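Local coordinates for protein probable glutathione S-transferase (Pseudomonas aeruginosa, PDB 6JWK) that probably isomerises maleylpyruvate to fumarylpyruvate, as a zeta-class member of the glutathione S-transferase superfamily, at residues B[95-100]-B[164-169]; B[111-116]-B[125-130]; B[130-135]-B[177-182]; B[138-143]-B[182-187]; B[152-157]-B[192-197]. One frame throughout, in Å; residues are numbered along the deposited sequence.

Contact 1. Residues B[95-100]-B[164-169]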
# COMPACT_ATOMS: atom_id res chain seq x y z
N GLU B 95 -3.61 -6.95 -5.91
CA GLU B 95 -4.42 -5.83 -6.46
C GLU B 95 -5.52 -5.51 -5.45
O GLU B 95 -5.78 -4.29 -5.18
CB GLU B 95 -4.96 -6.09 -7.88
CG GLU B 95 -5.97 -5.01 -8.32
CD GLU B 95 -5.98 -4.41 -9.73
OE1 GLU B 95 -6.20 -5.20 -10.63
OE2 GLU B 95 -5.94 -3.11 -9.91
N LEU B 96 -6.23 -6.54 -4.96
CA LEU B 96 -7.34 -6.31 -4.00
C LEU B 96 -6.78 -5.86 -2.65
O LEU B 96 -7.35 -4.96 -2.06
CB LEU B 96 -8.17 -7.59 -3.91
CG LEU B 96 -9.40 -7.50 -3.02
CD1 LEU B 96 -10.23 -6.28 -3.30
CD2 LEU B 96 -10.23 -8.76 -3.23
N ALA B 97 -5.74 -6.50 -2.16
CA ALA B 97 -5.13 -6.12 -0.85
C ALA B 97 -4.66 -4.66 -0.88
O ALA B 97 -4.89 -3.95 0.12
CB ALA B 97 -4.01 -7.07 -0.49
N LEU B 98 -4.04 -4.22 -1.98
CA LEU B 98 -3.44 -2.87 -2.13
C LEU B 98 -4.55 -1.88 -2.38
O LEU B 98 -4.42 -0.76 -1.88
CB LEU B 98 -2.42 -2.85 -3.27
CG LEU B 98 -1.16 -3.62 -2.91
CD1 LEU B 98 -0.41 -3.98 -4.18
CD2 LEU B 98 -0.28 -2.81 -1.95
N LEU B 99 -5.66 -2.29 -2.98
CA LEU B 99 -6.84 -1.39 -3.06
C LEU B 99 -7.27 -0.95 -1.66
O LEU B 99 -7.51 0.26 -1.43
CB LEU B 99 -7.97 -2.09 -3.80
CG LEU B 99 -9.31 -1.38 -3.86
CD1 LEU B 99 -9.22 -0.07 -4.66
CD2 LEU B 99 -10.29 -2.31 -4.55
N VAL B 100 -7.42 -1.90 -0.75
CA VAL B 100 -7.76 -1.59 0.66
C VAL B 100 -6.61 -0.79 1.32
O VAL B 100 -6.90 0.28 1.89
CB VAL B 100 -8.05 -2.88 1.43
CG1 VAL B 100 -8.32 -2.57 2.88
CG2 VAL B 100 -9.23 -3.58 0.74
N GLU B 164 -8.04 -11.37 2.87
CA GLU B 164 -8.97 -11.40 4.02
C GLU B 164 -8.28 -10.69 5.19
O GLU B 164 -8.98 -10.06 6.00
CB GLU B 164 -9.41 -12.84 4.35
CG GLU B 164 -10.30 -13.45 3.24
CD GLU B 164 -9.60 -13.92 1.97
OE1 GLU B 164 -8.34 -14.21 2.01
OE2 GLU B 164 -10.32 -14.01 0.93
N CYS B 165 -6.96 -10.76 5.29
CA CYS B 165 -6.24 -10.02 6.35
C CYS B 165 -6.54 -8.51 6.19
O CYS B 165 -6.65 -7.80 7.22
CB CYS B 165 -4.75 -10.25 6.30
SG CYS B 165 -4.24 -11.92 6.71
N CYS B 166 -6.71 -8.01 4.96
CA CYS B 166 -6.97 -6.57 4.72
C CYS B 166 -8.48 -6.28 4.76
O CYS B 166 -8.88 -5.22 5.29
CB CYS B 166 -6.38 -6.13 3.39
SG CYS B 166 -4.57 -6.22 3.39
N LEU B 167 -9.32 -7.15 4.21
CA LEU B 167 -10.77 -6.82 4.11
C LEU B 167 -11.47 -6.85 5.46
O LEU B 167 -12.32 -5.97 5.72
CB LEU B 167 -11.44 -7.76 3.12
CG LEU B 167 -11.52 -7.14 1.72
CD1 LEU B 167 -11.83 -8.19 0.63
CD2 LEU B 167 -12.54 -5.99 1.70
N VAL B 168 -11.20 -7.84 6.28
CA VAL B 168 -11.98 -8.02 7.53
C VAL B 168 -11.80 -6.78 8.39
O VAL B 168 -12.77 -6.26 8.90
CB VAL B 168 -11.62 -9.34 8.23
CG1 VAL B 168 -11.99 -9.36 9.70
CG2 VAL B 168 -12.28 -10.48 7.47
N PRO B 169 -10.57 -6.25 8.60
CA PRO B 169 -10.46 -5.04 9.39
C PRO B 169 -11.16 -3.83 8.74
O PRO B 169 -11.83 -3.03 9.45
CB PRO B 169 -8.93 -4.89 9.53
CG PRO B 169 -8.40 -6.30 9.42
CD PRO B 169 -9.26 -6.87 8.28

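Contact 2. Residues B[111-116]-B[125-130]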
# COMPACT_ATOMS: atom_id res chain seq x y z
N ARG B 111 -5.11 8.71 12.60
CA ARG B 111 -4.19 9.80 12.40
C ARG B 111 -4.80 10.87 11.47
O ARG B 111 -4.78 12.02 11.79
CB ARG B 111 -2.80 9.25 12.02
CG ARG B 111 -2.17 9.70 10.73
CD ARG B 111 -0.87 8.99 10.36
NE ARG B 111 -0.88 8.61 8.96
CZ ARG B 111 0.07 8.85 8.08
NH1 ARG B 111 -0.09 8.46 6.86
NH2 ARG B 111 1.19 9.46 8.43
N VAL B 112 -5.44 10.48 10.39
CA VAL B 112 -6.02 11.45 9.48
C VAL B 112 -7.24 12.18 10.04
O VAL B 112 -7.44 13.34 9.82
CB VAL B 112 -6.39 10.80 8.14
CG1 VAL B 112 -7.09 11.78 7.23
CG2 VAL B 112 -5.16 10.26 7.47
N LEU B 113 -8.07 11.44 10.76
CA LEU B 113 -9.32 11.96 11.36
C LEU B 113 -8.93 12.93 12.48
O LEU B 113 -9.62 13.93 12.60
CB LEU B 113 -10.18 10.82 11.89
CG LEU B 113 -10.67 9.81 10.85
CD1 LEU B 113 -11.34 8.65 11.55
CD2 LEU B 113 -11.59 10.46 9.82
N LYS B 114 -7.85 12.68 13.22
CA LYS B 114 -7.32 13.65 14.22
C LYS B 114 -6.91 14.93 13.49
O LYS B 114 -7.36 16.02 13.91
CB LYS B 114 -6.08 13.14 14.96
CG LYS B 114 -6.32 12.13 16.07
CD LYS B 114 -5.02 11.65 16.71
CE LYS B 114 -5.15 10.42 17.57
NZ LYS B 114 -6.12 10.62 18.68
N TYR B 115 -6.11 14.83 12.42
CA TYR B 115 -5.73 16.03 11.63
C TYR B 115 -6.99 16.78 11.19
O TYR B 115 -7.01 18.02 11.35
CB TYR B 115 -4.84 15.73 10.42
CG TYR B 115 -4.20 16.94 9.79
CD1 TYR B 115 -4.90 17.74 8.89
CD2 TYR B 115 -2.87 17.28 10.03
CE1 TYR B 115 -4.33 18.85 8.31
CE2 TYR B 115 -2.27 18.38 9.42
CZ TYR B 115 -3.00 19.17 8.56
OH TYR B 115 -2.45 20.27 7.94
N LEU B 116 -7.99 16.10 10.63
CA LEU B 116 -9.21 16.79 10.11
C LEU B 116 -9.88 17.55 11.28
O LEU B 116 -10.31 18.70 11.06
CB LEU B 116 -10.18 15.80 9.46
CG LEU B 116 -9.80 15.27 8.07
CD1 LEU B 116 -10.82 14.24 7.58
CD2 LEU B 116 -9.63 16.39 7.04
N GLU B 125 -19.79 15.00 11.77
CA GLU B 125 -20.73 14.80 10.63
C GLU B 125 -19.97 14.88 9.31
O GLU B 125 -20.28 14.10 8.40
CB GLU B 125 -21.86 15.84 10.67
CG GLU B 125 -22.44 16.18 9.30
CD GLU B 125 -23.68 17.06 9.41
OE1 GLU B 125 -23.53 18.31 9.38
OE2 GLU B 125 -24.78 16.51 9.55
N ASP B 126 -19.09 15.86 9.14
CA ASP B 126 -18.32 15.97 7.87
C ASP B 126 -17.28 14.85 7.84
O ASP B 126 -17.04 14.34 6.76
CB ASP B 126 -17.74 17.37 7.69
CG ASP B 126 -18.84 18.39 7.44
OD1 ASP B 126 -19.59 18.20 6.47
OD2 ASP B 126 -18.95 19.31 8.25
N ARG B 127 -16.72 14.50 8.99
CA ARG B 127 -15.76 13.37 9.16
C ARG B 127 -16.42 12.06 8.72
O ARG B 127 -15.84 11.40 7.82
CB ARG B 127 -15.24 13.27 10.59
CG ARG B 127 -13.85 13.86 10.73
CD ARG B 127 -13.64 14.63 11.99
NE ARG B 127 -14.07 13.86 13.14
CZ ARG B 127 -14.55 14.40 14.24
NH1 ARG B 127 -14.69 15.71 14.33
NH2 ARG B 127 -14.91 13.64 15.24
N GLN B 128 -17.56 11.71 9.34
CA GLN B 128 -18.53 10.68 8.88
C GLN B 128 -18.59 10.63 7.35
O GLN B 128 -18.41 9.52 6.77
CB GLN B 128 -19.92 10.99 9.45
CG GLN B 128 -21.08 10.50 8.57
CD GLN B 128 -21.00 9.01 8.64
OE1 GLN B 128 -20.37 8.52 9.56
NE2 GLN B 128 -21.51 8.32 7.65
N ARG B 129 -18.95 11.74 6.69
CA ARG B 129 -19.20 11.78 5.21
C ARG B 129 -17.89 11.57 4.42
O ARG B 129 -17.88 10.97 3.31
CB ARG B 129 -19.83 13.12 4.79
CG ARG B 129 -21.29 13.30 5.23
CD ARG B 129 -21.98 14.63 4.91
NE ARG B 129 -20.99 15.69 4.96
CZ ARG B 129 -20.36 16.23 3.90
NH1 ARG B 129 -20.68 15.89 2.66
NH2 ARG B 129 -19.41 17.14 4.11
N TRP B 130 -16.78 12.10 4.93
CA TRP B 130 -15.45 11.81 4.31
C TRP B 130 -15.24 10.29 4.34
O TRP B 130 -14.91 9.74 3.30
CB TRP B 130 -14.37 12.58 5.08
CG TRP B 130 -12.96 12.10 4.99
CD1 TRP B 130 -12.39 11.06 5.68
CD2 TRP B 130 -11.90 12.75 4.29
NE1 TRP B 130 -11.05 11.00 5.41
CE2 TRP B 130 -10.72 12.03 4.57
CE3 TRP B 130 -11.83 13.86 3.43
CZ2 TRP B 130 -9.49 12.39 4.01
CZ3 TRP B 130 -10.61 14.22 2.89
CH2 TRP B 130 -9.46 13.47 3.15

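Contact 3. Residues B[130-135]-B[177-182]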
# COMPACT_ATOMS: atom_id res chain seq x y z
N TRP B 130 -16.78 12.10 4.93
CA TRP B 130 -15.45 11.81 4.31
C TRP B 130 -15.24 10.29 4.34
O TRP B 130 -14.91 9.74 3.30
CB TRP B 130 -14.37 12.58 5.08
CG TRP B 130 -12.96 12.10 4.99
CD1 TRP B 130 -12.39 11.06 5.68
CD2 TRP B 130 -11.90 12.75 4.29
NE1 TRP B 130 -11.05 11.00 5.41
CE2 TRP B 130 -10.72 12.03 4.57
CE3 TRP B 130 -11.83 13.86 3.43
CZ2 TRP B 130 -9.49 12.39 4.01
CZ3 TRP B 130 -10.61 14.22 2.89
CH2 TRP B 130 -9.46 13.47 3.15
N TYR B 131 -15.37 9.69 5.52
CA TYR B 131 -15.11 8.25 5.79
C TYR B 131 -15.91 7.42 4.77
O TYR B 131 -15.34 6.53 4.05
CB TYR B 131 -15.40 7.92 7.25
CG TYR B 131 -14.72 6.67 7.75
CD1 TYR B 131 -15.12 5.40 7.35
CD2 TYR B 131 -13.69 6.77 8.66
CE1 TYR B 131 -14.49 4.27 7.83
CE2 TYR B 131 -13.05 5.65 9.15
CZ TYR B 131 -13.46 4.39 8.75
OH TYR B 131 -12.78 3.32 9.28
N ALA B 132 -17.18 7.79 4.63
CA ALA B 132 -18.19 7.02 3.88
C ALA B 132 -17.93 7.20 2.39
O ALA B 132 -18.16 6.24 1.62
CB ALA B 132 -19.60 7.46 4.28
N HIS B 133 -17.38 8.34 1.97
CA HIS B 133 -17.05 8.56 0.53
C HIS B 133 -15.90 7.61 0.10
O HIS B 133 -16.01 6.97 -0.94
CB HIS B 133 -16.75 10.06 0.24
CG HIS B 133 -16.21 10.30 -1.13
ND1 HIS B 133 -16.99 10.20 -2.28
CD2 HIS B 133 -14.96 10.60 -1.56
CE1 HIS B 133 -16.26 10.47 -3.34
NE2 HIS B 133 -15.01 10.68 -2.93
N TRP B 134 -14.80 7.55 0.83
CA TRP B 134 -13.62 6.76 0.43
C TRP B 134 -14.02 5.28 0.57
O TRP B 134 -13.63 4.45 -0.29
CB TRP B 134 -12.41 7.16 1.28
CG TRP B 134 -12.06 8.61 1.16
CD1 TRP B 134 -11.95 9.50 2.18
CD2 TRP B 134 -11.84 9.36 -0.05
NE1 TRP B 134 -11.68 10.76 1.70
CE2 TRP B 134 -11.62 10.70 0.33
CE3 TRP B 134 -11.77 9.04 -1.40
CZ2 TRP B 134 -11.38 11.71 -0.60
CZ3 TRP B 134 -11.50 10.03 -2.33
CH2 TRP B 134 -11.30 11.35 -1.93
N VAL B 135 -14.81 4.95 1.60
CA VAL B 135 -15.36 3.59 1.77
C VAL B 135 -16.21 3.22 0.54
O VAL B 135 -15.93 2.14 -0.01
CB VAL B 135 -16.10 3.38 3.10
CG1 VAL B 135 -16.98 2.13 3.09
CG2 VAL B 135 -15.10 3.28 4.26
N MET B 177 -18.35 2.88 11.53
CA MET B 177 -18.49 4.33 11.18
C MET B 177 -19.87 4.59 10.56
O MET B 177 -20.10 5.70 10.04
CB MET B 177 -17.37 4.77 10.22
CG MET B 177 -16.07 5.02 10.93
SD MET B 177 -16.20 6.31 12.20
CE MET B 177 -16.67 7.64 11.10
N GLY B 178 -20.75 3.59 10.51
CA GLY B 178 -22.14 3.85 10.08
C GLY B 178 -22.26 3.79 8.59
O GLY B 178 -23.27 4.26 8.07
N CYS B 179 -21.28 3.18 7.89
CA CYS B 179 -21.36 3.09 6.42
C CYS B 179 -22.42 2.08 6.00
O CYS B 179 -22.57 1.03 6.64
CB CYS B 179 -20.02 2.72 5.78
SG CYS B 179 -18.73 3.92 6.18
N ASP B 180 -23.04 2.36 4.87
CA ASP B 180 -23.98 1.42 4.20
C ASP B 180 -23.18 0.31 3.51
O ASP B 180 -22.57 0.58 2.45
CB ASP B 180 -24.83 2.18 3.18
CG ASP B 180 -25.89 1.31 2.57
OD1 ASP B 180 -26.05 0.18 3.07
OD2 ASP B 180 -26.45 1.70 1.56
N LEU B 181 -23.30 -0.93 3.98
CA LEU B 181 -22.56 -2.10 3.45
C LEU B 181 -23.48 -2.99 2.59
O LEU B 181 -22.97 -3.94 1.95
CB LEU B 181 -21.97 -2.84 4.64
CG LEU B 181 -20.96 -2.04 5.47
CD1 LEU B 181 -20.32 -2.92 6.51
CD2 LEU B 181 -19.90 -1.41 4.59
N ALA B 182 -24.75 -2.65 2.47
CA ALA B 182 -25.74 -3.35 1.61
C ALA B 182 -25.25 -3.49 0.18
O ALA B 182 -25.48 -4.52 -0.44
CB ALA B 182 -27.10 -2.68 1.66

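Contact 4. Residues B[138-143]-B[182-187]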
# COMPACT_ATOMS: atom_id res chain seq x y z
N GLY B 138 -14.06 2.76 -2.66
CA GLY B 138 -13.13 1.62 -2.56
C GLY B 138 -13.85 0.27 -2.53
O GLY B 138 -13.41 -0.66 -3.19
N LEU B 139 -14.90 0.14 -1.73
CA LEU B 139 -15.57 -1.18 -1.55
C LEU B 139 -16.36 -1.54 -2.82
O LEU B 139 -16.45 -2.72 -3.11
CB LEU B 139 -16.45 -1.17 -0.30
CG LEU B 139 -15.73 -1.10 1.03
CD1 LEU B 139 -16.69 -1.40 2.16
CD2 LEU B 139 -14.53 -2.02 1.10
N ALA B 140 -16.87 -0.57 -3.59
CA ALA B 140 -17.53 -0.91 -4.87
C ALA B 140 -16.52 -1.60 -5.79
O ALA B 140 -16.87 -2.58 -6.47
CB ALA B 140 -18.10 0.33 -5.52
N ALA B 141 -15.28 -1.10 -5.82
CA ALA B 141 -14.22 -1.67 -6.68
C ALA B 141 -13.81 -3.02 -6.09
O ALA B 141 -13.62 -3.94 -6.87
CB ALA B 141 -13.04 -0.69 -6.79
N ALA B 142 -13.76 -3.15 -4.76
CA ALA B 142 -13.33 -4.40 -4.06
C ALA B 142 -14.35 -5.52 -4.35
O ALA B 142 -13.95 -6.61 -4.65
CB ALA B 142 -13.21 -4.15 -2.57
N GLU B 143 -15.63 -5.19 -4.29
CA GLU B 143 -16.76 -6.15 -4.57
C GLU B 143 -16.53 -6.69 -5.98
O GLU B 143 -16.57 -7.90 -6.17
CB GLU B 143 -18.09 -5.41 -4.38
CG GLU B 143 -19.33 -6.21 -4.77
CD GLU B 143 -19.83 -7.17 -3.70
OE1 GLU B 143 -19.18 -7.20 -2.60
OE2 GLU B 143 -20.84 -7.93 -3.97
N ALA B 182 -24.75 -2.65 2.47
CA ALA B 182 -25.74 -3.35 1.61
C ALA B 182 -25.25 -3.49 0.18
O ALA B 182 -25.48 -4.52 -0.44
CB ALA B 182 -27.10 -2.68 1.66
N PRO B 183 -24.58 -2.49 -0.46
CA PRO B 183 -24.10 -2.68 -1.83
C PRO B 183 -22.95 -3.70 -2.02
O PRO B 183 -22.61 -3.99 -3.16
CB PRO B 183 -23.68 -1.29 -2.31
CG PRO B 183 -24.32 -0.34 -1.29
CD PRO B 183 -24.41 -1.12 0.02
N TYR B 184 -22.44 -4.33 -0.95
CA TYR B 184 -21.29 -5.27 -1.09
C TYR B 184 -21.66 -6.66 -0.56
O TYR B 184 -21.00 -7.20 0.37
CB TYR B 184 -20.05 -4.64 -0.44
CG TYR B 184 -20.01 -3.14 -0.56
CD1 TYR B 184 -19.82 -2.51 -1.80
CD2 TYR B 184 -20.28 -2.32 0.53
CE1 TYR B 184 -19.88 -1.13 -1.93
CE2 TYR B 184 -20.31 -0.94 0.42
CZ TYR B 184 -20.09 -0.35 -0.81
OH TYR B 184 -20.21 1.02 -0.88
N PRO B 185 -22.65 -7.37 -1.16
CA PRO B 185 -23.05 -8.68 -0.62
C PRO B 185 -21.93 -9.73 -0.68
O PRO B 185 -21.77 -10.51 0.26
CB PRO B 185 -24.31 -9.06 -1.44
CG PRO B 185 -24.12 -8.30 -2.76
CD PRO B 185 -23.45 -6.99 -2.34
N ALA B 186 -21.11 -9.74 -1.73
CA ALA B 186 -20.01 -10.73 -1.81
C ALA B 186 -19.00 -10.38 -0.70
O ALA B 186 -18.46 -11.33 -0.06
CB ALA B 186 -19.39 -10.81 -3.21
N LEU B 187 -18.71 -9.10 -0.44
CA LEU B 187 -17.74 -8.75 0.63
C LEU B 187 -18.30 -9.22 1.99
O LEU B 187 -17.55 -9.86 2.77
CB LEU B 187 -17.43 -7.25 0.66
CG LEU B 187 -16.72 -6.62 -0.55
CD1 LEU B 187 -16.38 -5.16 -0.24
CD2 LEU B 187 -15.47 -7.39 -0.97

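Contact 5. Residues B[152-157]-B[192-197]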
# COMPACT_ATOMS: atom_id res chain seq x y z
N GLY B 152 -11.80 -19.14 -5.10
CA GLY B 152 -12.51 -20.09 -4.22
C GLY B 152 -13.40 -19.40 -3.21
O GLY B 152 -13.86 -18.26 -3.47
N ALA B 153 -13.70 -20.14 -2.15
CA ALA B 153 -14.54 -19.72 -1.00
C ALA B 153 -13.88 -18.45 -0.47
O ALA B 153 -14.60 -17.54 -0.09
CB ALA B 153 -14.59 -20.78 0.06
N PHE B 154 -12.56 -18.45 -0.47
CA PHE B 154 -11.74 -17.24 -0.18
C PHE B 154 -11.14 -16.75 -1.49
O PHE B 154 -11.15 -17.47 -2.50
CB PHE B 154 -10.68 -17.53 0.89
CG PHE B 154 -11.25 -18.13 2.15
CD1 PHE B 154 -11.71 -17.31 3.17
CD2 PHE B 154 -11.45 -19.52 2.25
CE1 PHE B 154 -12.26 -17.86 4.31
CE2 PHE B 154 -11.96 -20.07 3.41
CZ PHE B 154 -12.37 -19.24 4.43
N PHE B 155 -10.50 -15.58 -1.45
CA PHE B 155 -10.00 -14.93 -2.68
C PHE B 155 -8.99 -15.86 -3.36
O PHE B 155 -9.05 -16.05 -4.58
CB PHE B 155 -9.38 -13.56 -2.44
CG PHE B 155 -9.08 -12.90 -3.76
CD1 PHE B 155 -7.87 -13.14 -4.40
CD2 PHE B 155 -10.02 -12.11 -4.37
CE1 PHE B 155 -7.61 -12.55 -5.62
CE2 PHE B 155 -9.75 -11.53 -5.60
CZ PHE B 155 -8.56 -11.76 -6.22
N ALA B 156 -8.04 -16.37 -2.60
CA ALA B 156 -6.91 -17.11 -3.17
C ALA B 156 -7.30 -18.59 -3.38
O ALA B 156 -6.50 -19.28 -3.96
CB ALA B 156 -5.69 -16.96 -2.32
N GLY B 157 -8.44 -19.06 -2.91
CA GLY B 157 -8.78 -20.50 -2.97
C GLY B 157 -9.50 -20.98 -1.73
O GLY B 157 -10.45 -20.31 -1.24
N GLY B 192 -18.22 -13.03 6.56
CA GLY B 192 -18.90 -14.04 7.39
C GLY B 192 -18.14 -15.36 7.36
O GLY B 192 -17.94 -15.95 8.44
N ARG B 193 -17.63 -15.78 6.20
CA ARG B 193 -16.83 -17.03 6.17
C ARG B 193 -15.59 -16.90 7.03
O ARG B 193 -15.19 -17.89 7.66
CB ARG B 193 -16.35 -17.43 4.78
CG ARG B 193 -17.47 -17.84 3.87
CD ARG B 193 -17.02 -18.45 2.56
NE ARG B 193 -18.27 -18.45 1.83
CZ ARG B 193 -18.40 -18.23 0.54
NH1 ARG B 193 -17.34 -17.94 -0.19
NH2 ARG B 193 -19.59 -18.31 -0.01
N CYS B 194 -14.91 -15.77 6.98
CA CYS B 194 -13.70 -15.53 7.83
C CYS B 194 -14.04 -15.54 9.33
O CYS B 194 -13.35 -16.23 10.11
CB CYS B 194 -13.10 -14.20 7.44
SG CYS B 194 -12.39 -14.22 5.77
N LEU B 195 -15.03 -14.75 9.75
CA LEU B 195 -15.40 -14.57 11.18
C LEU B 195 -15.94 -15.88 11.77
O LEU B 195 -15.93 -15.99 13.02
CB LEU B 195 -16.42 -13.47 11.35
CG LEU B 195 -15.96 -12.10 10.86
CD1 LEU B 195 -17.01 -11.04 11.13
CD2 LEU B 195 -14.68 -11.70 11.54
N ALA B 196 -16.33 -16.86 10.95
CA ALA B 196 -16.75 -18.19 11.46
C ALA B 196 -15.52 -18.99 11.88
O ALA B 196 -15.69 -20.06 12.46
CB ALA B 196 -17.54 -18.96 10.45
N LEU B 197 -14.33 -18.58 11.47
CA LEU B 197 -13.11 -19.35 11.73
C LEU B 197 -12.53 -18.94 13.10
O LEU B 197 -12.43 -17.74 13.38
CB LEU B 197 -12.09 -19.09 10.62
CG LEU B 197 -12.50 -19.56 9.22
CD1 LEU B 197 -11.42 -19.15 8.24
CD2 LEU B 197 -12.72 -21.07 9.18

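Contact 1. Residues B[95-100]-B[164-169]
With chi1 at 177°, Val100 holds CG1 trans to its own backbone N and sends this methyl across to Cys166. Cys166 has chi1 -66°, which swings its sulfur toward Ala97. Val100 CG1 lies 3.6 Å from the carbonyl O of Cys166, and Cys166 CB is farther from it, at 4.1 Å. Cys166 SG is 4.0 Å from Ala97 CB and also rests beside the Ala97 carbonyl O. The second methyl, Val100 CG2, meets Leu167 CD2 at 4.2 Å. The Leu167 fork has another partner one helical turn earlier, where its CD1 lies 4.2 Å from Leu96 CD2.

The two segments belong to helices 87-103 and 162-176 of the all-helical GST C-terminal domain. The segment axes run in similar directions, 35° apart, and come within 8.9 Å. The small Ala97 and Cys166 stand where the backbones are nearest, CA to CA 5.9 Å. On its far flanks, helix 162-176 touches helix 10-22 of the N-terminal domain and helix 185-195. Leu96 also packs on Ala142 of helix 124-149. Glu95 bonds through OE2 to the backbone N of Ser64 of the second subunit.

All five touching residues are buried, and no hydrogen bond passes between the segments. Methyls and one thiol fill the interface, consistent with close fit and burial from water holding the two helices together here.

Contact 2. Residues B[111-116]-B[125-130]
Trp130 presents its indole to Val112, Leu113 and Leu116 of the preceding helix. Its CB points toward that helix, and chi1 of 158° carries the ring away from its own backbone N. CG is the first ring atom to meet a neighbour, Leu116 CD1 at 4.0 Å. The Trp130 CD1 atom lies 4.3 Å from Leu113 CD2. Over the five-membered ring sits Leu116 CD1, 3.7 Å from the centroid and 8° off the normal. This is a CH-pi contact straight over the face. NE1 gives its hydrogen to the backbone O of Leu107. On the six-membered ring, Trp130 CZ2 touches Val112 CG1 at 4.1 Å.

Arg127, one turn earlier, adds its aliphatic part. Its CG lies 4.2 Å from Leu113 CD2, while NH1 bonds to the backbone O of Ile122 in the connection between the helices.

Helices 110-120 and 124-149 follow each other in the chain. They run roughly antiparallel, with segment axes 10.9 Å apart at closest. The pair forms a helical hairpin at the dimer interface, where Tyr115 of the second subunit meets the Trp130 ring and Leu107 of that subunit packs on Val112.

Contact 3. Residues B[130-135]-B[177-182]
The Tyr131 ring carries Met177 on one face. Met177 opens a loop that begins with a Schellman motif and packs on helix 124-149 of the GST C-terminal domain. Met177 CG stands 3.4 Å from the ring centroid, almost on the normal, a CH-pi contact. The sulfur follows over the same ring, with Met177 SD 4.5 Å from the centroid, a Met-aromatic contact. Bends at chi2 and chi3 (-59° and -62°) fold the thioether back, and Met177 CE reaches Tyr131 CD2 at 3.9 Å. Cys179 approaches the ring obliquely.

Gly178, with positive phi, closes helix 162-176 just after Met177 and leads the chain on to Cys179. Both neighbours face helix 124-149. Cys179 SG settles among three residues of that helix. It lies 4.1 Å from Tyr131 CD1, 3.9 Å from Ala132 CA and 4.0 Å from Val135 CG1. No hydrogen bond crosses between the segments, and the fit rests on sulfur, aliphatic carbon and ring atoms.

Val135 and Leu181 both pack on Ala174 as well, which ties loop and helix to helix 162-176. Before helix 185-195 the loop makes an Asx turn. Asp180 OD1 takes the backbone N-H of Ala182 at 3.2 Å, from above the carboxylate plane and with an N-H...O angle of 150°.

Contact 4. Residues B[138-143]-B[182-187]
Glu143 grips the start of a helix with both carboxylate oxygens. OE2 of Glu143 accepts the backbone N-H of Ala186 at 2.9 Å, on its syn lone pair and fairly straight (161°). OE1 of Glu143 takes the N-H of Leu187, also at 2.9 Å and on the syn side, slightly out of the carboxylate plane. The two bonds fix the rotation of the carboxylate. A bend at chi2 (82°) turns it from helix 124-149 toward this end. Carbon atoms crowd round it too: Pro185 CD is 3.2 Å from Glu143 OE2, and Tyr184 CA is 3.2 Å from Glu143 OE1.

Tyr184 is the N-cap residue of helix 185-195, and Ala186 and Leu187 belong to its first turn. Glu143 thus serves amides at a helix N terminus from a different helix of the GST C-terminal domain. The partial positive charge of that end would probably favour the ionised carboxylate.

The Tyr184 ring lies between Pro183 CB, toward the rim of one face, and Leu139 CB over the centre of the other. Leu139 CB is 3.7 Å from the ring centroid, 8° off the normal. Glu143 CB comes to the ring edge. Deeper in, Leu187 CD1 meets Leu139 CD2 at 3.9 Å and Ala142 CB at 4.1 Å. Leu187 continues onto Leu167, and Leu139 onto Leu171, both on helix 162-176.

Contact 5. Residues B[152-157]-B[192-197]
Two arginines share one backbone oxygen, the carbonyl O of Ala153. Arg193 NH1 donates to Ala153 O at 2.8 Å with an N-H...O angle of 144°. The bond lies in the guanidinium plane, and it meets a lone pair in the carbonyl plane. Arg150 NH2 bonds to the same O, which brings two like charges close together. Arg193 reaches this far because its chain is extended from CG to NE. A long, weak ion pair links Arg193 NH2 to Glu189.

Beside the arginine, Phe154 reaches over to Cys194 and Leu197. Its CE1 lies 3.9 Å from Cys194 SG, and the sulfur sits in the ring plane at the edge, a Cys sulfur-aromatic contact. Phe154 CZ meets Leu197 CD1 at 3.9 Å, with the two side chains coming from opposite directions.

The loop is tightly shaped. Phe154 to Gly157 form a type I beta turn, and Ala153 and Phe154 both face Gly157 in a classic beta bulge.

Near the surface of the C-terminal domain, this loop links helix 124-149 to helix 162-176. The contact joins it to Arg193 and Cys194 of helix 185-195 and to Leu197, the N-cap of helix 198-203, while Phe154 and Cys194 lean on Glu164 of helix 162-176.

How the contacts relate
All five contacts lie in the helical C-terminal domain. Contact 1 is the most central, its centre about 6 Å from that of the chain. It touches contact 4 where Leu99 CD2 lies 3.6 Å from Ala142 N. It joins contact 5 through Glu164 OE2 and Phe155 N, a probable hydrogen bond of 2.9 Å. Contacts 2, 3 and 4 follow one another along helix 124-149. Contacts 2 and 3 share Trp130, and contacts 3 and 4 share Ala182. Contacts 2 and 5 lie farthest from each other, centres about 31 Å apart. Contacts 1, 2 and 3 touch the second subunit. Through helix 162-176, contact 1 backs onto helix 10-22 of the thioredoxin-like domain, which binds glutathione in this superfamily.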